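Local structure of farnesyl diphosphate synthase (Rhodobacter capsulatus, 3M0G) at residues H56-A61 / I192-D197; A63-L68 / D124-S129; R198-A203 / L267-E272. The protein probably condenses farnesyl diphosphate with isopentenyl diphosphate to form geranylgeranyl diphosphate, a precursor of carotenoids, in a magnesium-dependent reaction. One frame throughout, in Å; residues are numbered along the deposited sequence.

The three contacts join loops and helix ends of a largely helical prenyl synthase fold. Contact 1 lies between the other two, its centre about 10 Å from that of contact 2 and about 13 Å from that of contact 3. Contacts 1 and 2 share helix 60-81 and touch where Leu193 CD2 lies 3.9 Å from Leu127 CD2. Contacts 1 and 3 meet where His56 CE1 lies 3.5 Å from Tyr270 OH, the two ring planes at about 80°. Contacts 2 and 3 do not touch; their nearest atoms are about 12 Å apart. In this family the first aspartate-rich motif, which binds magnesium and diphosphate, lies at the C-terminal end of helix 60-81, the far end from contacts 1 and 2.

Contact 1 of 3, residues H56-A61 / I192-D197; sequences HGISMA and ILAGAD. Unlike the reference sequence in segment 56-61: Ala61 (reference Glu). Unlike the reference sequence in segment 192-197: Leu193 (reference Ile).
His56 and Ala194 each sit just before the glycine of a Schellman motif, Gly57 and Gly195, and their CB atoms meet at 3.4 Å. In this helical prenyl synthase fold the contact thus joins the ends of helices 44-55 and 168-194 at the protein surface. With CG of His56 anti to its carbonyl carbon (chi1 -68°), the imidazole runs past Ala194 and its CD2 comes to 3.6 Å from the methyl CB of Ala196. ND1 is bonded to Ser52 O in the preceding helix, which fixes the turn of the ring. Replacing this histidine by alanine removes the ring, and is likely to leave Ser52 O without this donor and open a gap beside Ala196. Ile58 makes the second half of the contact. Its extended CG1 branch reaches the end of helix 168-194, where CD1 of Ile58 lies 3.5 Å from Leu193 O. The same methyl packs against Leu193 CB at 3.7 Å and also touches Ala194 CB. One water, in the plane of the imidazole, lies 2.8 Å from His56 NE2 and donates to Asp197 O at 2.7 Å.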
loop_
_atom_site.group_PDB
_atom_site.type_symbol
_atom_site.label_atom_id
_atom_site.label_comp_id
_atom_site.label_asym_id
_atom_site.label_seq_id
_atom_site.Cartn_x
_atom_site.Cartn_y
_atom_site.Cartn_z
ATOM N N HIS B 56 0.796 15.577 -23.022
ATOM C CA HIS B 56 1.161 16.794 -22.302
ATOM C C HIS B 56 2.637 17.135 -22.484
ATOM O O HIS B 56 3.220 17.909 -21.705
ATOM C CB HIS B 56 0.772 16.641 -20.828
ATOM C CG HIS B 56 -0.706 16.610 -20.610
ATOM N ND1 HIS B 56 -1.448 15.452 -20.696
ATOM C CD2 HIS B 56 -1.589 17.602 -20.347
ATOM C CE1 HIS B 56 -2.721 15.729 -20.482
ATOM N NE2 HIS B 56 -2.835 17.027 -20.274
ATOM N N GLY B 57 3.231 16.559 -23.526
ATOM C CA GLY B 57 4.612 16.842 -23.924
ATOM C C GLY B 57 5.682 16.313 -22.992
ATOM O O GLY B 57 6.827 16.769 -23.037
ATOM N N ILE B 58 5.306 15.358 -22.139
ATOM C CA ILE B 58 6.211 14.787 -21.141
ATOM C C ILE B 58 6.823 13.485 -21.668
ATOM O O ILE B 58 6.106 12.636 -22.210
ATOM C CB ILE B 58 5.468 14.567 -19.782
ATOM C CG1 ILE B 58 5.143 15.926 -19.134
ATOM C CG2 ILE B 58 6.283 13.675 -18.819
ATOM C CD1 ILE B 58 4.297 15.836 -17.875
ATOM N N SER B 59 8.147 13.348 -21.510
ATOM C CA SER B 59 8.896 12.186 -22.010
ATOM C C SER B 59 8.522 10.877 -21.327
ATOM O O SER B 59 7.969 10.880 -20.237
ATOM C CB SER B 59 10.413 12.418 -21.900
ATOM O OG SER B 59 10.910 12.153 -20.595
HETATM N N MSE B 60 8.825 9.759 -21.978
HETATM C CA MSE B 60 8.644 8.446 -21.357
HETATM C C MSE B 60 9.546 8.269 -20.131
HETATM O O MSE B 60 9.107 7.763 -19.104
HETATM C CB MSE B 60 8.892 7.329 -22.369
HETATM C CG MSE B 60 8.760 5.935 -21.788
HETATM SE SE MSE B 60 8.601 4.563 -23.162
HETATM C CE MSE B 60 10.444 4.539 -23.817
ATOM N N ALA B 61 10.801 8.689 -20.251
ATOM C CA ALA B 61 11.756 8.667 -19.139
ATOM C C ALA B 61 11.265 9.446 -17.903
ATOM O O ALA B 61 11.373 8.958 -16.762
ATOM C CB ALA B 61 13.119 9.177 -19.596
ATOM N N ILE B 192 -1.693 14.748 -14.374
ATOM C CA ILE B 192 -1.113 15.037 -13.039
ATOM C C ILE B 192 0.315 15.565 -13.139
ATOM O O ILE B 192 0.638 16.593 -12.533
ATOM C CB ILE B 192 -1.186 13.810 -12.071
ATOM C CG1 ILE B 192 -2.649 13.459 -11.806
ATOM C CG2 ILE B 192 -0.425 14.080 -10.731
ATOM C CD1 ILE B 192 -2.906 12.049 -11.250
ATOM N N LEU B 193 1.155 14.887 -13.924
ATOM C CA LEU B 193 2.556 15.254 -14.051
ATOM C C LEU B 193 2.755 16.567 -14.820
ATOM O O LEU B 193 3.815 17.175 -14.727
ATOM C CB LEU B 193 3.385 14.124 -14.699
ATOM C CG LEU B 193 3.423 12.715 -14.082
ATOM C CD1 LEU B 193 4.305 11.783 -14.918
ATOM C CD2 LEU B 193 3.858 12.698 -12.612
ATOM N N ALA B 194 1.735 16.996 -15.567
ATOM C CA ALA B 194 1.807 18.244 -16.322
ATOM C C ALA B 194 1.104 19.390 -15.592
ATOM O O ALA B 194 1.132 20.512 -16.055
ATOM C CB ALA B 194 1.199 18.058 -17.719
ATOM N N GLY B 195 0.484 19.095 -14.453
ATOM C CA GLY B 195 -0.322 20.073 -13.718
ATOM C C GLY B 195 -1.511 20.617 -14.504
ATOM O O GLY B 195 -1.919 21.771 -14.310
ATOM N N ALA B 196 -2.071 19.787 -15.386
ATOM C CA ALA B 196 -3.107 20.227 -16.315
ATOM C C ALA B 196 -4.480 19.651 -15.988
ATOM O O ALA B 196 -4.622 18.849 -15.054
ATOM C CB ALA B 196 -2.707 19.882 -17.742
ATOM N N ASP B 197 -5.482 20.078 -16.751
ATOM C CA ASP B 197 -6.855 19.582 -16.650
ATOM C C ASP B 197 -6.873 18.056 -16.708
ATOM O O ASP B 197 -6.346 17.467 -17.650
ATOM C CB ASP B 197 -7.696 20.149 -17.804
ATOM C CG ASP B 197 -9.193 20.182 -17.502
ATOM O OD1 ASP B 197 -9.675 19.423 -16.639
ATOM O OD2 ASP B 197 -9.903 20.981 -18.149
HETATM O O HOH W 1 -5.301 18.366 -19.920
#

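Contact 2 of 3, residues A63-L68 / D124-S129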
loop_
_atom_site.group_PDB
_atom_site.type_symbol
_atom_site.label_atom_id
_atom_site.label_comp_id
_atom_site.label_asym_id
_atom_site.label_seq_id
_atom_site.Cartn_x
_atom_site.Cartn_y
_atom_site.Cartn_z
ATOM N N ALA B 63 8.059 10.040 -17.393
ATOM C CA ALA B 63 6.801 9.340 -17.007
ATOM C C ALA B 63 6.989 7.944 -16.420
ATOM O O ALA B 63 6.068 7.399 -15.793
ATOM C CB ALA B 63 5.858 9.251 -18.208
HETATM N N MSE B 64 8.166 7.356 -16.623
HETATM C CA MSE B 64 8.375 5.930 -16.313
HETATM C C MSE B 64 8.060 5.494 -14.863
HETATM O O MSE B 64 7.396 4.451 -14.662
HETATM C CB MSE B 64 9.775 5.475 -16.715
HETATM C CG MSE B 64 10.042 4.016 -16.406
HETATM SE SE MSE B 64 8.908 2.868 -17.494
HETATM C CE MSE B 64 9.666 3.308 -19.204
ATOM N N PRO B 65 8.532 6.266 -13.851
ATOM C CA PRO B 65 8.201 5.858 -12.482
ATOM C C PRO B 65 6.693 5.757 -12.238
ATOM O O PRO B 65 6.270 4.934 -11.443
ATOM C CB PRO B 65 8.814 6.964 -11.617
ATOM C CG PRO B 65 9.904 7.544 -12.485
ATOM C CD PRO B 65 9.372 7.478 -13.869
ATOM N N ALA B 66 5.900 6.581 -12.918
ATOM C CA ALA B 66 4.446 6.503 -12.791
ATOM C C ALA B 66 3.899 5.236 -13.454
ATOM O O ALA B 66 2.998 4.581 -12.914
ATOM C CB ALA B 66 3.780 7.749 -13.355
ATOM N N ALA B 67 4.462 4.900 -14.609
ATOM C CA ALA B 67 4.119 3.682 -15.338
ATOM C C ALA B 67 4.482 2.470 -14.511
ATOM O O ALA B 67 3.720 1.509 -14.437
ATOM C CB ALA B 67 4.852 3.638 -16.664
ATOM N N LEU B 68 5.659 2.527 -13.892
ATOM C CA LEU B 68 6.119 1.461 -13.018
ATOM C C LEU B 68 5.207 1.295 -11.808
ATOM O O LEU B 68 4.831 0.173 -11.440
ATOM C CB LEU B 68 7.568 1.706 -12.600
ATOM C CG LEU B 68 8.600 1.388 -13.686
ATOM C CD1 LEU B 68 10.036 1.541 -13.166
ATOM C CD2 LEU B 68 8.367 -0.012 -14.254
ATOM N N ASP B 124 9.775 9.325 -6.727
ATOM C CA ASP B 124 10.951 9.553 -7.571
ATOM C C ASP B 124 10.941 10.953 -8.174
ATOM O O ASP B 124 10.025 11.280 -8.944
ATOM C CB ASP B 124 10.974 8.505 -8.698
ATOM C CG ASP B 124 12.317 8.426 -9.413
ATOM O OD1 ASP B 124 12.913 9.475 -9.687
ATOM O OD2 ASP B 124 12.777 7.305 -9.713
ATOM N N PRO B 125 11.974 11.771 -7.853
ATOM C CA PRO B 125 12.026 13.162 -8.308
ATOM C C PRO B 125 12.117 13.303 -9.823
ATOM O O PRO B 125 11.790 14.364 -10.345
ATOM C CB PRO B 125 13.298 13.709 -7.649
ATOM C CG PRO B 125 14.097 12.508 -7.286
ATOM C CD PRO B 125 13.108 11.450 -6.964
ATOM N N VAL B 126 12.537 12.237 -10.511
ATOM C CA VAL B 126 12.479 12.165 -11.982
ATOM C C VAL B 126 11.085 12.535 -12.494
ATOM O O VAL B 126 10.943 13.091 -13.581
ATOM C CB VAL B 126 12.903 10.746 -12.473
ATOM C CG1 VAL B 126 12.132 10.300 -13.723
ATOM C CG2 VAL B 126 14.423 10.686 -12.697
ATOM N N LEU B 127 10.059 12.222 -11.700
ATOM C CA LEU B 127 8.671 12.528 -12.037
ATOM C C LEU B 127 8.356 14.012 -12.115
ATOM O O LEU B 127 7.408 14.398 -12.795
ATOM C CB LEU B 127 7.718 11.894 -11.003
ATOM C CG LEU B 127 7.522 10.387 -11.058
ATOM C CD1 LEU B 127 6.918 9.908 -9.747
ATOM C CD2 LEU B 127 6.641 9.995 -12.240
ATOM N N GLY B 128 9.123 14.840 -11.400
ATOM C CA GLY B 128 8.879 16.283 -11.362
ATOM C C GLY B 128 8.643 16.891 -9.989
ATOM O O GLY B 128 9.104 16.358 -8.969
ATOM N N SER B 129 7.916 18.009 -9.953
ATOM C CA SER B 129 7.732 18.770 -8.711
ATOM C C SER B 129 7.177 17.890 -7.599
ATOM O O SER B 129 6.474 16.916 -7.879
ATOM C CB SER B 129 6.837 20.001 -8.938
ATOM O OG SER B 129 5.464 19.658 -9.029
#
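Pro65 supplies most of the apolar contact, its ring set against three residues of the loop 124-129. Leu127 is the main partner: its CG lies 3.7 Å from Pro65 CB, and the two side chains run past each other in opposite directions. Val126 crosses the proline ring at about a right angle, with its CG1 at 3.8 Å from Pro65 CG. The third partner is Asp124, whose CB touches Pro65 CB at 3.9 Å. Leu127 also reaches the next residue of the helix. Its CD2 packs on Ala66 CB at 3.8 Å and comes to 3.6 Å from Ala66 N.

That backbone N belongs to a proline kink in helix 60-81. Pro65 has no N-H to give, and Ala66 N makes a weak bond to Ala63 O in place of one to the turn before. The leucine methyl therefore covers the bend itself. Leu136 of helix 130-144 packs on both Ala66 and Leu127, so the kinked helix, the loop and the helix after it meet here.

Polar bonds shape the loop itself. Asp124 opens it with an Asx turn: its OD1 accepts from Val126 N at 2.9 Å, with an N-H...O angle of 148°. The CG of Asp124 is anti to the backbone N (chi1 -165°), which carries the carboxylate forward over the turn. The N-H meets OD1 on the anti side, 20° out of the carboxylate plane. Backbone bonds from Leu127 N to Asp124 O and from Gly128 N to Pro125 O close the short 3-10 segment.

Contact 3 of 3, residues R198-A203 / L267-E272. Unlike the reference sequence in segment 198-203: Gly199 (reference Ala), Pro200 (reference Leu), Thr202 (reference Ala).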
loop_
_atom_site.group_PDB
_atom_site.type_symbol
_atom_site.label_atom_id
_atom_site.label_comp_id
_atom_site.label_asym_id
_atom_site.label_seq_id
_atom_site.Cartn_x
_atom_site.Cartn_y
_atom_site.Cartn_z
ATOM N N ARG B 198 -7.481 17.449 -15.691
ATOM C CA ARG B 198 -7.607 16.002 -15.547
ATOM C C ARG B 198 -8.930 15.498 -16.104
ATOM O O ARG B 198 -9.100 14.298 -16.290
ATOM C CB ARG B 198 -7.519 15.602 -14.068
ATOM C CG ARG B 198 -6.108 15.315 -13.560
ATOM C CD ARG B 198 -6.159 14.246 -12.461
ATOM N NE ARG B 198 -5.851 14.807 -11.162
ATOM C CZ ARG B 198 -6.174 14.272 -9.991
ATOM N NH1 ARG B 198 -6.851 13.127 -9.903
ATOM N NH2 ARG B 198 -5.825 14.914 -8.892
ATOM N N GLY B 199 -9.839 16.437 -16.378
ATOM C CA GLY B 199 -11.199 16.180 -16.876
ATOM C C GLY B 199 -11.398 15.246 -18.057
ATOM O O GLY B 199 -12.087 14.236 -17.921
ATOM N N PRO B 200 -10.831 15.596 -19.235
ATOM C CA PRO B 200 -10.916 14.766 -20.432
ATOM C C PRO B 200 -10.346 13.363 -20.286
ATOM O O PRO B 200 -10.921 12.429 -20.795
ATOM C CB PRO B 200 -10.096 15.542 -21.473
ATOM C CG PRO B 200 -10.161 16.955 -21.040
ATOM C CD PRO B 200 -10.292 16.943 -19.533
ATOM N N LEU B 201 -9.215 13.216 -19.620
ATOM C CA LEU B 201 -8.649 11.894 -19.434
ATOM C C LEU B 201 -9.468 11.070 -18.430
ATOM O O LEU B 201 -9.606 9.853 -18.603
ATOM C CB LEU B 201 -7.182 11.972 -19.030
ATOM C CG LEU B 201 -6.270 12.347 -20.208
ATOM C CD1 LEU B 201 -4.986 12.953 -19.699
ATOM C CD2 LEU B 201 -6.002 11.098 -21.052
ATOM N N THR B 202 -10.060 11.734 -17.436
ATOM C CA THR B 202 -10.989 11.052 -16.500
ATOM C C THR B 202 -12.251 10.512 -17.208
ATOM O O THR B 202 -12.730 9.408 -16.912
ATOM C CB THR B 202 -11.379 11.988 -15.322
ATOM O OG1 THR B 202 -10.193 12.429 -14.656
ATOM C CG2 THR B 202 -12.270 11.274 -14.303
ATOM N N ALA B 203 -12.776 11.281 -18.155
ATOM C CA ALA B 203 -13.987 10.902 -18.881
ATOM C C ALA B 203 -13.695 9.758 -19.854
ATOM O O ALA B 203 -14.455 8.793 -19.932
ATOM C CB ALA B 203 -14.593 12.125 -19.611
ATOM N N LEU B 267 -11.762 13.021 -25.675
ATOM C CA LEU B 267 -10.409 13.510 -25.966
ATOM C C LEU B 267 -10.346 14.559 -27.088
ATOM O O LEU B 267 -9.261 15.028 -27.469
ATOM C CB LEU B 267 -9.458 12.339 -26.233
ATOM C CG LEU B 267 -9.230 11.333 -25.088
ATOM C CD1 LEU B 267 -8.244 10.276 -25.562
ATOM C CD2 LEU B 267 -8.717 11.973 -23.816
ATOM N N ALA B 268 -11.518 14.959 -27.571
ATOM C CA ALA B 268 -11.646 16.062 -28.530
ATOM C C ALA B 268 -10.821 17.321 -28.204
ATOM O O ALA B 268 -10.263 17.915 -29.123
ATOM C CB ALA B 268 -13.134 16.415 -28.769
ATOM N N PRO B 269 -10.709 17.720 -26.909
ATOM C CA PRO B 269 -9.845 18.872 -26.583
ATOM C C PRO B 269 -8.423 18.776 -27.160
ATOM O O PRO B 269 -7.892 19.773 -27.656
ATOM C CB PRO B 269 -9.785 18.846 -25.050
ATOM C CG PRO B 269 -11.048 18.213 -24.637
ATOM C CD PRO B 269 -11.443 17.242 -25.718
ATOM N N TYR B 270 -7.841 17.575 -27.113
ATOM C CA TYR B 270 -6.463 17.332 -27.535
ATOM C C TYR B 270 -6.237 17.259 -29.055
ATOM O O TYR B 270 -5.094 17.156 -29.505
ATOM C CB TYR B 270 -5.918 16.061 -26.875
ATOM C CG TYR B 270 -5.979 16.044 -25.358
ATOM C CD1 TYR B 270 -5.145 16.866 -24.594
ATOM C CD2 TYR B 270 -6.858 15.199 -24.693
ATOM C CE1 TYR B 270 -5.193 16.839 -23.203
ATOM C CE2 TYR B 270 -6.918 15.164 -23.300
ATOM C CZ TYR B 270 -6.081 15.992 -22.565
ATOM O OH TYR B 270 -6.127 15.956 -21.191
ATOM N N GLY B 271 -7.314 17.305 -29.837
ATOM C CA GLY B 271 -7.205 17.299 -31.297
ATOM C C GLY B 271 -6.599 16.032 -31.872
ATOM O O GLY B 271 -7.025 14.925 -31.539
ATOM N N GLU B 272 -5.614 16.191 -32.760
ATOM C CA GLU B 272 -4.978 15.034 -33.410
ATOM C C GLU B 272 -3.987 14.276 -32.511
ATOM O O GLU B 272 -3.634 13.127 -32.794
ATOM C CB GLU B 272 -4.311 15.429 -34.736
ATOM C CG GLU B 272 -5.288 15.817 -35.841
ATOM C CD GLU B 272 -6.205 14.676 -36.288
ATOM O OE1 GLU B 272 -5.862 13.485 -36.095
ATOM O OE2 GLU B 272 -7.278 14.984 -36.852
#
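Tyr270 has its CG anti to the carbonyl carbon (chi1 -56°), which sends the phenol across to Pro200 and Leu201. Leu201 takes the same kind of first torsion (chi1 -75°) and brings its branch up to the hydroxyl end of the ring. CD1 of Leu201 lies 3.5 Å from Tyr270 OH, an apolar methyl against the phenol oxygen. The tyrosine side chain crosses those of Pro200 and Leu201 at about a right angle. Its CE2 lies 3.7 Å from Pro200 CB. Pro200 sits in the first turn of helix 199-219, and residues 267-272, with a 3-10 segment at 268-270, lie between helices 249-265 and 275-285, so the contact joins a helix start to a connecting loop of the prenyl synthase fold. Two prolines meet there as well, with Pro200 CG 3.9 Å from Pro269 CG. Leu267 CD2 packs against Leu201 CD2 at 4.0 Å and lies 3.8 Å from Pro200 O. Leu277 of helix 275-285 touches both leucines. Within the first turn Arg198 O accepts from Thr202 N and, at 2.7 Å, from Thr202 OG1. That hydroxyl approaches from above the carbonyl plane, 50° out of it.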